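Local coordinates for aldo-keto reductase family 1, member B4 (Aldose reductase) (Schistosoma japonicum, PDB 4HBK), which probably reduces aldehydes, such as the open-chain form of aldose sugars, to alcohols with NADPH as an aldo-keto reductase, at residues L135-V147 with G185-Q199. Sequence-based numbering, arbitrary orientation.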
ATOM      1  N   LEU A 135     -16.024   9.694  -3.705  1.00 16.11           N
ATOM      2  CA  LEU A 135     -15.054  10.419  -4.510  1.00 14.22           C
ATOM      3  C   LEU A 135     -15.428  10.350  -5.990  1.00 17.78           C
ATOM      4  O   LEU A 135     -16.148   9.441  -6.405  1.00 14.11           O
ATOM      5  CB  LEU A 135     -13.675   9.785  -4.325  1.00 12.46           C
ATOM      6  CG  LEU A 135     -13.108   9.831  -2.909  1.00 16.93           C
ATOM      7  CD1 LEU A 135     -11.740   9.144  -2.869  1.00 15.67           C
ATOM      8  CD2 LEU A 135     -13.021  11.279  -2.431  1.00 13.15           C
ATOM      9  N   ASN A 136     -14.924  11.290  -6.790  1.00 11.20           N
ATOM     10  CA  ASN A 136     -15.121  11.216  -8.234  1.00 15.76           C
ATOM     11  C   ASN A 136     -13.945  10.562  -8.928  1.00 13.02           C
ATOM     12  O   ASN A 136     -14.074  10.098 -10.053  1.00 14.84           O
ATOM     13  CB  ASN A 136     -15.388  12.596  -8.835  1.00 13.57           C
ATOM     14  CG  ASN A 136     -16.570  13.278  -8.184  1.00 20.15           C
ATOM     15  OD1 ASN A 136     -17.651  12.706  -8.068  1.00 20.83           O
ATOM     16  ND2 ASN A 136     -16.359  14.489  -7.719  1.00 17.10           N
ATOM     17  N   TYR A 137     -12.803  10.531  -8.251  1.00  9.94           N
ATOM     18  CA  TYR A 137     -11.609   9.878  -8.784  1.00 11.18           C
ATOM     19  C   TYR A 137     -10.697   9.425  -7.645  1.00 10.76           C
ATOM     20  O   TYR A 137     -10.803   9.919  -6.519  1.00 10.16           O
ATOM     21  CB  TYR A 137     -10.840  10.819  -9.719  1.00 10.39           C
ATOM     22  CG  TYR A 137     -10.175  11.963  -8.992  1.00 14.50           C
ATOM     23  CD1 TYR A 137      -8.888  11.832  -8.477  1.00 10.90           C
ATOM     24  CD2 TYR A 137     -10.841  13.172  -8.801  1.00 16.71           C
ATOM     25  CE1 TYR A 137      -8.284  12.876  -7.802  1.00 15.08           C
ATOM     26  CE2 TYR A 137     -10.243  14.224  -8.127  1.00 13.68           C
ATOM     27  CZ  TYR A 137      -8.970  14.072  -7.629  1.00 16.79           C
ATOM     28  OH  TYR A 137      -8.369  15.124  -6.965  1.00 22.12           O
ATOM     29  N   LEU A 138      -9.810   8.482  -7.950  1.00 10.35           N
ATOM     30  CA  LEU A 138      -8.807   8.006  -7.008  1.00 10.74           C
ATOM     31  C   LEU A 138      -7.468   8.546  -7.465  1.00 11.42           C
ATOM     32  O   LEU A 138      -7.230   8.690  -8.662  1.00  8.80           O
ATOM     33  CB  LEU A 138      -8.753   6.467  -6.994  1.00 11.06           C
ATOM     34  CG  LEU A 138      -9.991   5.689  -6.534  1.00 10.73           C
ATOM     35  CD1 LEU A 138      -9.848   4.190  -6.796  1.00 10.49           C
ATOM     36  CD2 LEU A 138     -10.257   5.932  -5.051  1.00  9.77           C
ATOM     37  N   ASP A 139      -6.589   8.863  -6.526  1.00 10.26           N
ATOM     38  CA  ASP A 139      -5.243   9.256  -6.914  1.00 11.58           C
ATOM     39  C   ASP A 139      -4.441   8.051  -7.392  1.00 11.06           C
ATOM     40  O   ASP A 139      -3.629   8.166  -8.314  1.00 11.77           O
ATOM     41  CB  ASP A 139      -4.532   9.961  -5.766  1.00 10.62           C
ATOM     42  CG  ASP A 139      -5.156  11.300  -5.455  1.00 13.21           C
ATOM     43  OD1 ASP A 139      -4.786  12.280  -6.127  1.00 13.74           O
ATOM     44  OD2 ASP A 139      -6.030  11.362  -4.559  1.00  9.42           O
ATOM     45  N   LEU A 140      -4.684   6.902  -6.769  1.00  8.23           N
ATOM     46  CA  LEU A 140      -3.924   5.697  -7.074  1.00  9.81           C
ATOM     47  C   LEU A 140      -4.813   4.454  -6.910  1.00 10.49           C
ATOM     48  O   LEU A 140      -5.574   4.345  -5.942  1.00  9.23           O
ATOM     49  CB  LEU A 140      -2.681   5.612  -6.165  1.00  7.62           C
ATOM     50  CG  LEU A 140      -1.713   4.442  -6.385  1.00  9.08           C
ATOM     51  CD1 LEU A 140      -1.225   4.421  -7.823  1.00  6.96           C
ATOM     52  CD2 LEU A 140      -0.529   4.434  -5.381  1.00  6.92           C
ATOM     53  N   TYR A 141      -4.713   3.527  -7.862  1.00  8.32           N
ATOM     54  CA  TYR A 141      -5.490   2.293  -7.837  1.00  8.31           C
ATOM     55  C   TYR A 141      -4.555   1.150  -8.192  1.00  8.69           C
ATOM     56  O   TYR A 141      -3.991   1.116  -9.286  1.00  7.97           O
ATOM     57  CB  TYR A 141      -6.627   2.378  -8.856  1.00  9.16           C
ATOM     58  CG  TYR A 141      -7.803   1.428  -8.637  1.00 11.56           C
ATOM     59  CD1 TYR A 141      -8.331   1.198  -7.363  1.00  9.25           C
ATOM     60  CD2 TYR A 141      -8.417   0.802  -9.720  1.00  8.69           C
ATOM     61  CE1 TYR A 141      -9.431   0.341  -7.178  1.00 11.28           C
ATOM     62  CE2 TYR A 141      -9.503  -0.043  -9.553  1.00  9.38           C
ATOM     63  CZ  TYR A 141     -10.013  -0.274  -8.291  1.00 12.74           C
ATOM     64  OH  TYR A 141     -11.098  -1.123  -8.166  1.00 10.49           O
ATOM     65  N   LEU A 142      -4.392   0.216  -7.260  1.00  8.96           N
ATOM     66  CA  LEU A 142      -3.429  -0.866  -7.396  1.00  6.88           C
ATOM     67  C   LEU A 142      -4.116  -2.194  -7.635  1.00  8.57           C
ATOM     68  O   LEU A 142      -5.175  -2.462  -7.074  1.00  8.75           O
ATOM     69  CB  LEU A 142      -2.626  -1.017  -6.104  1.00  6.74           C
ATOM     70  CG  LEU A 142      -1.914   0.210  -5.551  1.00 10.71           C
ATOM     71  CD1 LEU A 142      -1.115  -0.191  -4.318  1.00  8.26           C
ATOM     72  CD2 LEU A 142      -1.016   0.824  -6.623  1.00  6.85           C
ATOM     73  N   ILE A 143      -3.497  -3.053  -8.431  1.00  7.77           N
ATOM     74  CA  ILE A 143      -3.913  -4.448  -8.427  1.00  8.43           C
ATOM     75  C   ILE A 143      -3.436  -5.087  -7.118  1.00  8.54           C
ATOM     76  O   ILE A 143      -2.233  -5.118  -6.830  1.00  7.07           O
ATOM     77  CB  ILE A 143      -3.361  -5.204  -9.635  1.00  9.15           C
ATOM     78  CG1 ILE A 143      -3.789  -4.499 -10.926  1.00  8.91           C
ATOM     79  CG2 ILE A 143      -3.848  -6.653  -9.618  1.00  7.91           C
ATOM     80  CD1 ILE A 143      -3.417  -5.249 -12.186  1.00  8.10           C
ATOM     81  N   HIS A 144      -4.375  -5.583  -6.313  1.00  8.35           N
ATOM     82  CA  HIS A 144      -4.048  -5.975  -4.931  1.00  8.77           C
ATOM     83  C   HIS A 144      -3.066  -7.149  -4.848  1.00  9.65           C
ATOM     84  O   HIS A 144      -2.178  -7.152  -3.995  1.00 12.88           O
ATOM     85  CB  HIS A 144      -5.318  -6.295  -4.149  1.00  8.11           C
ATOM     86  CG  HIS A 144      -5.207  -6.047  -2.679  1.00 10.26           C
ATOM     87  ND1 HIS A 144      -6.211  -5.435  -1.953  1.00  9.54           N
ATOM     88  CD2 HIS A 144      -4.227  -6.343  -1.794  1.00 10.44           C
ATOM     89  CE1 HIS A 144      -5.849  -5.364  -0.685  1.00  8.98           C
ATOM     90  NE2 HIS A 144      -4.654  -5.911  -0.559  1.00 10.31           N
ATOM     91  N   TRP A 145      -3.248  -8.134  -5.731  1.00  9.56           N
ATOM     92  CA  TRP A 145      -2.426  -9.348  -5.814  1.00  8.69           C
ATOM     93  C   TRP A 145      -2.332  -9.741  -7.284  1.00  9.26           C
ATOM     94  O   TRP A 145      -3.177  -9.335  -8.080  1.00  8.00           O
ATOM     95  CB  TRP A 145      -3.070 -10.510  -5.026  1.00  9.18           C
ATOM     96  CG  TRP A 145      -3.005 -10.354  -3.530  1.00  9.30           C
ATOM     97  CD1 TRP A 145      -3.948  -9.795  -2.721  1.00 10.79           C
ATOM     98  CD2 TRP A 145      -1.932 -10.763  -2.669  1.00 10.04           C
ATOM     99  NE1 TRP A 145      -3.531  -9.826  -1.405  1.00 10.78           N
ATOM    100  CE2 TRP A 145      -2.297 -10.418  -1.348  1.00 12.15           C
ATOM    101  CE3 TRP A 145      -0.704 -11.391  -2.885  1.00  8.74           C
ATOM    102  CZ2 TRP A 145      -1.465 -10.661  -0.250  1.00 10.50           C
ATOM    103  CZ3 TRP A 145       0.121 -11.633  -1.793  1.00 11.06           C
ATOM    104  CH2 TRP A 145      -0.261 -11.263  -0.493  1.00 11.51           C
ATOM    105  N   PRO A 146      -1.303 -10.525  -7.649  1.00  8.69           N
ATOM    106  CA  PRO A 146      -1.172 -11.170  -8.967  1.00 11.37           C
ATOM    107  C   PRO A 146      -1.968 -12.484  -9.101  1.00 12.31           C
ATOM    108  O   PRO A 146      -1.846 -13.182 -10.122  1.00 10.01           O
ATOM    109  CB  PRO A 146       0.325 -11.481  -9.077  1.00  9.21           C
ATOM    110  CG  PRO A 146       0.923 -11.215  -7.705  1.00 10.16           C
ATOM    111  CD  PRO A 146      -0.162 -10.810  -6.764  1.00 10.16           C
ATOM    112  N   VAL A 147      -2.774 -12.809  -8.095  1.00  8.86           N
ATOM    113  CA  VAL A 147      -3.508 -14.085  -8.077  1.00 10.60           C
ATOM    114  C   VAL A 147      -5.027 -13.898  -8.156  1.00 10.90           C
ATOM    115  O   VAL A 147      -5.673 -13.581  -7.165  1.00  8.23           O
ATOM    116  CB  VAL A 147      -3.185 -14.899  -6.809  1.00 11.99           C
ATOM    117  CG1 VAL A 147      -4.042 -16.178  -6.754  1.00 13.46           C
ATOM    118  CG2 VAL A 147      -1.694 -15.237  -6.751  1.00 11.33           C
ATOM    119  N   GLY A 185     -10.373   9.374 -16.547  1.00 17.19           N
ATOM    120  CA  GLY A 185     -10.296  10.290 -15.420  1.00 16.23           C
ATOM    121  C   GLY A 185     -10.792   9.757 -14.076  1.00 15.78           C
ATOM    122  O   GLY A 185     -10.793  10.486 -13.082  1.00 17.53           O
ATOM    123  N   LEU A 186     -11.208   8.495 -14.029  1.00 15.60           N
ATOM    124  CA  LEU A 186     -11.640   7.887 -12.776  1.00 12.60           C
ATOM    125  C   LEU A 186     -10.461   7.639 -11.832  1.00  9.95           C
ATOM    126  O   LEU A 186     -10.617   7.621 -10.607  1.00 11.18           O
ATOM    127  CB  LEU A 186     -12.400   6.584 -13.040  1.00 13.94           C
ATOM    128  CG  LEU A 186     -13.699   6.719 -13.831  1.00 19.32           C
ATOM    129  CD1 LEU A 186     -14.207   5.365 -14.271  1.00 20.57           C
ATOM    130  CD2 LEU A 186     -14.750   7.426 -12.997  1.00 21.03           C
ATOM    131  N   VAL A 187      -9.282   7.459 -12.410  1.00 10.27           N
ATOM    132  CA  VAL A 187      -8.071   7.212 -11.638  1.00 12.24           C
ATOM    133  C   VAL A 187      -6.911   8.025 -12.222  1.00  9.87           C
ATOM    134  O   VAL A 187      -6.772   8.095 -13.433  1.00  9.28           O
ATOM    135  CB  VAL A 187      -7.731   5.709 -11.664  1.00 11.51           C
ATOM    136  CG1 VAL A 187      -6.331   5.467 -11.187  1.00 12.56           C
ATOM    137  CG2 VAL A 187      -8.745   4.914 -10.818  1.00  9.86           C
ATOM    138  N   LYS A 188      -6.084   8.642 -11.375  1.00  9.69           N
ATOM    139  CA  LYS A 188      -4.953   9.436 -11.884  1.00  8.10           C
ATOM    140  C   LYS A 188      -3.725   8.587 -12.208  1.00 11.77           C
ATOM    141  O   LYS A 188      -3.046   8.808 -13.219  1.00  8.40           O
ATOM    142  CB  LYS A 188      -4.556  10.535 -10.907  1.00 10.74           C
ATOM    143  CG  LYS A 188      -5.662  11.513 -10.564  1.00 13.68           C
ATOM    144  CD  LYS A 188      -6.170  12.256 -11.780  1.00 14.34           C
ATOM    145  CE  LYS A 188      -6.925  13.516 -11.365  1.00 17.96           C
ATOM    146  NZ  LYS A 188      -7.481  14.267 -12.532  1.00 19.50           N
ATOM    147  N   SER A 189      -3.425   7.629 -11.332  1.00 10.05           N
ATOM    148  CA  SER A 189      -2.257   6.771 -11.508  1.00  7.70           C
ATOM    149  C   SER A 189      -2.658   5.351 -11.158  1.00  9.54           C
ATOM    150  O   SER A 189      -3.509   5.143 -10.298  1.00  8.84           O
ATOM    151  CB  SER A 189      -1.117   7.213 -10.588  1.00  9.75           C
ATOM    152  OG  SER A 189      -0.782   8.581 -10.754  1.00 11.53           O
ATOM    153  N   ILE A 190      -2.052   4.375 -11.822  1.00  9.20           N
ATOM    154  CA  ILE A 190      -2.307   2.972 -11.512  1.00 11.52           C
ATOM    155  C   ILE A 190      -1.013   2.255 -11.105  1.00 10.12           C
ATOM    156  O   ILE A 190       0.080   2.698 -11.450  1.00  9.60           O
ATOM    157  CB  ILE A 190      -2.959   2.260 -12.717  1.00 12.90           C
ATOM    158  CG1 ILE A 190      -2.168   2.567 -13.994  1.00 11.07           C
ATOM    159  CG2 ILE A 190      -4.419   2.703 -12.869  1.00  7.14           C
ATOM    160  CD1 ILE A 190      -2.772   1.930 -15.255  1.00 11.12           C
ATOM    161  N   GLY A 191      -1.135   1.153 -10.371  1.00  6.73           N
ATOM    162  CA  GLY A 191       0.038   0.430  -9.914  1.00  7.24           C
ATOM    163  C   GLY A 191      -0.212  -1.009  -9.479  1.00  9.07           C
ATOM    164  O   GLY A 191      -1.275  -1.575  -9.737  1.00  8.38           O
ATOM    165  N   LEU A 192       0.774  -1.594  -8.802  1.00  8.64           N
ATOM    166  CA  LEU A 192       0.755  -3.013  -8.467  1.00  7.68           C
ATOM    167  C   LEU A 192       0.975  -3.236  -6.978  1.00  8.32           C
ATOM    168  O   LEU A 192       1.637  -2.448  -6.315  1.00  8.49           O
ATOM    169  CB  LEU A 192       1.846  -3.743  -9.263  1.00  9.57           C
ATOM    170  CG  LEU A 192       1.785  -3.552 -10.785  1.00  8.74           C
ATOM    171  CD1 LEU A 192       3.067  -4.030 -11.463  1.00  8.45           C
ATOM    172  CD2 LEU A 192       0.573  -4.250 -11.382  1.00  7.08           C
ATOM    173  N   SER A 193       0.410  -4.317  -6.457  1.00 10.80           N
ATOM    174  CA  SER A 193       0.654  -4.721  -5.082  1.00  9.76           C
ATOM    175  C   SER A 193       1.045  -6.192  -5.033  1.00  7.72           C
ATOM    176  O   SER A 193       0.402  -7.021  -5.664  1.00  8.78           O
ATOM    177  CB  SER A 193      -0.580  -4.464  -4.213  1.00  8.91           C
ATOM    178  OG  SER A 193      -0.335  -4.843  -2.867  1.00 14.53           O
ATOM    179  N   ASN A 194       2.103  -6.515  -4.292  1.00  5.87           N
ATOM    180  CA  ASN A 194       2.543  -7.903  -4.155  1.00  7.69           C
ATOM    181  C   ASN A 194       2.909  -8.585  -5.472  1.00 10.49           C
ATOM    182  O   ASN A 194       2.707  -9.795  -5.617  1.00 10.23           O
ATOM    183  CB  ASN A 194       1.472  -8.741  -3.441  1.00  7.70           C
ATOM    184  CG  ASN A 194       1.160  -8.224  -2.047  1.00 11.47           C
ATOM    185  OD1 ASN A 194       2.044  -8.134  -1.185  1.00  9.89           O
ATOM    186  ND2 ASN A 194      -0.099  -7.861  -1.822  1.00 11.46           N
ATOM    187  N   PHE A 195       3.421  -7.820  -6.437  1.00  5.61           N
ATOM    188  CA  PHE A 195       3.918  -8.409  -7.674  1.00  8.90           C
ATOM    189  C   PHE A 195       5.409  -8.620  -7.527  1.00  9.18           C
ATOM    190  O   PHE A 195       6.064  -7.846  -6.846  1.00 10.33           O
ATOM    191  CB  PHE A 195       3.647  -7.492  -8.873  1.00  8.40           C
ATOM    192  CG  PHE A 195       2.277  -7.647  -9.464  1.00  7.40           C
ATOM    193  CD1 PHE A 195       1.150  -7.497  -8.678  1.00  6.70           C
ATOM    194  CD2 PHE A 195       2.118  -7.925 -10.807  1.00 10.50           C
ATOM    195  CE1 PHE A 195      -0.105  -7.631  -9.212  1.00  8.68           C
ATOM    196  CE2 PHE A 195       0.851  -8.070 -11.355  1.00 10.44           C
ATOM    197  CZ  PHE A 195      -0.260  -7.923 -10.554  1.00  9.40           C
ATOM    198  N   ASN A 196       5.955  -9.659  -8.152  1.00 11.08           N
ATOM    199  CA  ASN A 196       7.407  -9.864  -8.110  1.00 12.40           C
ATOM    200  C   ASN A 196       8.078  -9.267  -9.349  1.00 11.81           C
ATOM    201  O   ASN A 196       7.392  -8.731 -10.225  1.00 10.48           O
ATOM    202  CB  ASN A 196       7.773 -11.345  -7.903  1.00 12.74           C
ATOM    203  CG  ASN A 196       7.374 -12.236  -9.080  1.00 13.21           C
ATOM    204  OD1 ASN A 196       7.270 -11.791 -10.230  1.00 12.79           O
ATOM    205  ND2 ASN A 196       7.174 -13.507  -8.792  1.00 10.90           N
ATOM    206  N   LYS A 197       9.405  -9.353  -9.420  1.00 12.67           N
ATOM    207  CA  LYS A 197      10.154  -8.714 -10.506  1.00 14.02           C
ATOM    208  C   LYS A 197       9.670  -9.181 -11.874  1.00 12.94           C
ATOM    209  O   LYS A 197       9.352  -8.364 -12.743  1.00 16.38           O
ATOM    210  CB  LYS A 197      11.656  -8.978 -10.367  1.00 17.08           C
ATOM    211  CG  LYS A 197      12.478  -8.493 -11.564  1.00 14.64           C
ATOM    212  CD  LYS A 197      13.974  -8.718 -11.339  1.00 21.24           C
ATOM    213  CE  LYS A 197      14.790  -8.403 -12.601  1.00 20.79           C
ATOM    214  NZ  LYS A 197      16.243  -8.705 -12.423  1.00 18.85           N
ATOM    215  N   ARG A 198       9.626 -10.500 -12.041  1.00 13.44           N
ATOM    216  CA  ARG A 198       9.175 -11.168 -13.264  1.00 17.22           C
ATOM    217  C   ARG A 198       7.835 -10.599 -13.714  1.00 14.71           C
ATOM    218  O   ARG A 198       7.653 -10.246 -14.876  1.00 12.84           O
ATOM    219  CB  ARG A 198       9.001 -12.666 -12.972  1.00 19.01           C
ATOM    220  CG  ARG A 198       9.241 -13.626 -14.124  1.00 27.85           C
ATOM    221  CD  ARG A 198       8.518 -14.971 -13.883  1.00 20.01           C
ATOM    222  NE  ARG A 198       7.076 -14.816 -14.110  1.00 35.34           N
ATOM    223  CZ  ARG A 198       6.116 -15.014 -13.201  1.00 30.49           C
ATOM    224  NH1 ARG A 198       6.411 -15.406 -11.963  1.00 26.11           N
ATOM    225  NH2 ARG A 198       4.846 -14.818 -13.539  1.00 16.32           N
ATOM    226  N   GLN A 199       6.902 -10.515 -12.771  1.00 11.11           N
ATOM    227  CA  GLN A 199       5.540 -10.090 -13.065  1.00 11.06           C
ATOM    228  C   GLN A 199       5.484  -8.612 -13.437  1.00 10.21           C
ATOM    229  O   GLN A 199       4.741  -8.215 -14.330  1.00 10.86           O
ATOM    230  CB  GLN A 199       4.631 -10.398 -11.874  1.00 10.38           C
ATOM    231  CG  GLN A 199       4.439 -11.891 -11.642  1.00  8.02           C
ATOM    232  CD  GLN A 199       3.805 -12.188 -10.302  1.00 10.53           C
ATOM    233  OE1 GLN A 199       4.052 -11.487  -9.320  1.00  7.43           O
ATOM    234  NE2 GLN A 199       2.982 -13.231 -10.249  1.00  8.48           N
TER
HETATM  235  O   HOH W   1      -1.570  10.070  -8.748  1.00  9.75           O
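Backbone hydrogen bonds of a parallel pair join strand 138-143 to strand 187-193: Y141 N donates to S189 O, G191 N to Y141 O (3.1 Å) and I143 N to G191 O (3.0 Å). Before the corners at D139 and K188, L138 is gripped twice, its N donating to L186 O, just ahead of the second strand, and its O accepting from K188 N (2.9 Å). Between these runs the direct bond from S189 N to D139 O is weak, and a water that donates to D139 O also bonds S189 OG, which N42 engages as well.

On one side of the sheet V187 CG2 packs on Y141 CB and L138 CB, and I143 runs beside L192, pointing the same way; helices 119-133 and 171-183 cover this layer. On the other, L142 CD2 lies 3.5 Å from G191 CA, directly against the glycine backbone. The two strands are the fourth and fifth of the (β/α)8 barrel, with helix 171-183 in the crossover between them. Their C-terminal ends lead to the probable active site, where H144, the predicted substrate-binding residue, neighbours Y82 and K111.

N194 ND2 donates to H144 O (3.1 Å, 153° at the hydrogen), and its amide lies over one face of the W145 ring, the planes 17° apart. With CG anti to the carbonyl carbon (chi1 -60°), the N194 side chain reaches both; its OD1 accepts a hydrogen bond from the Y241 hydroxyl.

F195 is sandwiched: P146 CB makes a CH-pi contact 3.9 Å from the ring centroid, L192 CD2 covers the opposite face, and I143 CG2 meets the edge. Q199 crosses P146 at about a right angle and forms a capping box with N196 at the start of helix 197-206, Q199 N donating to N196 OD1 and N196 N to Q199 OE1.

At the far end K188, its chain bent at the second torsion, lays CE and NZ over one face of Y137, a cation-pi pair with NZ 4.9 Å from the centroid.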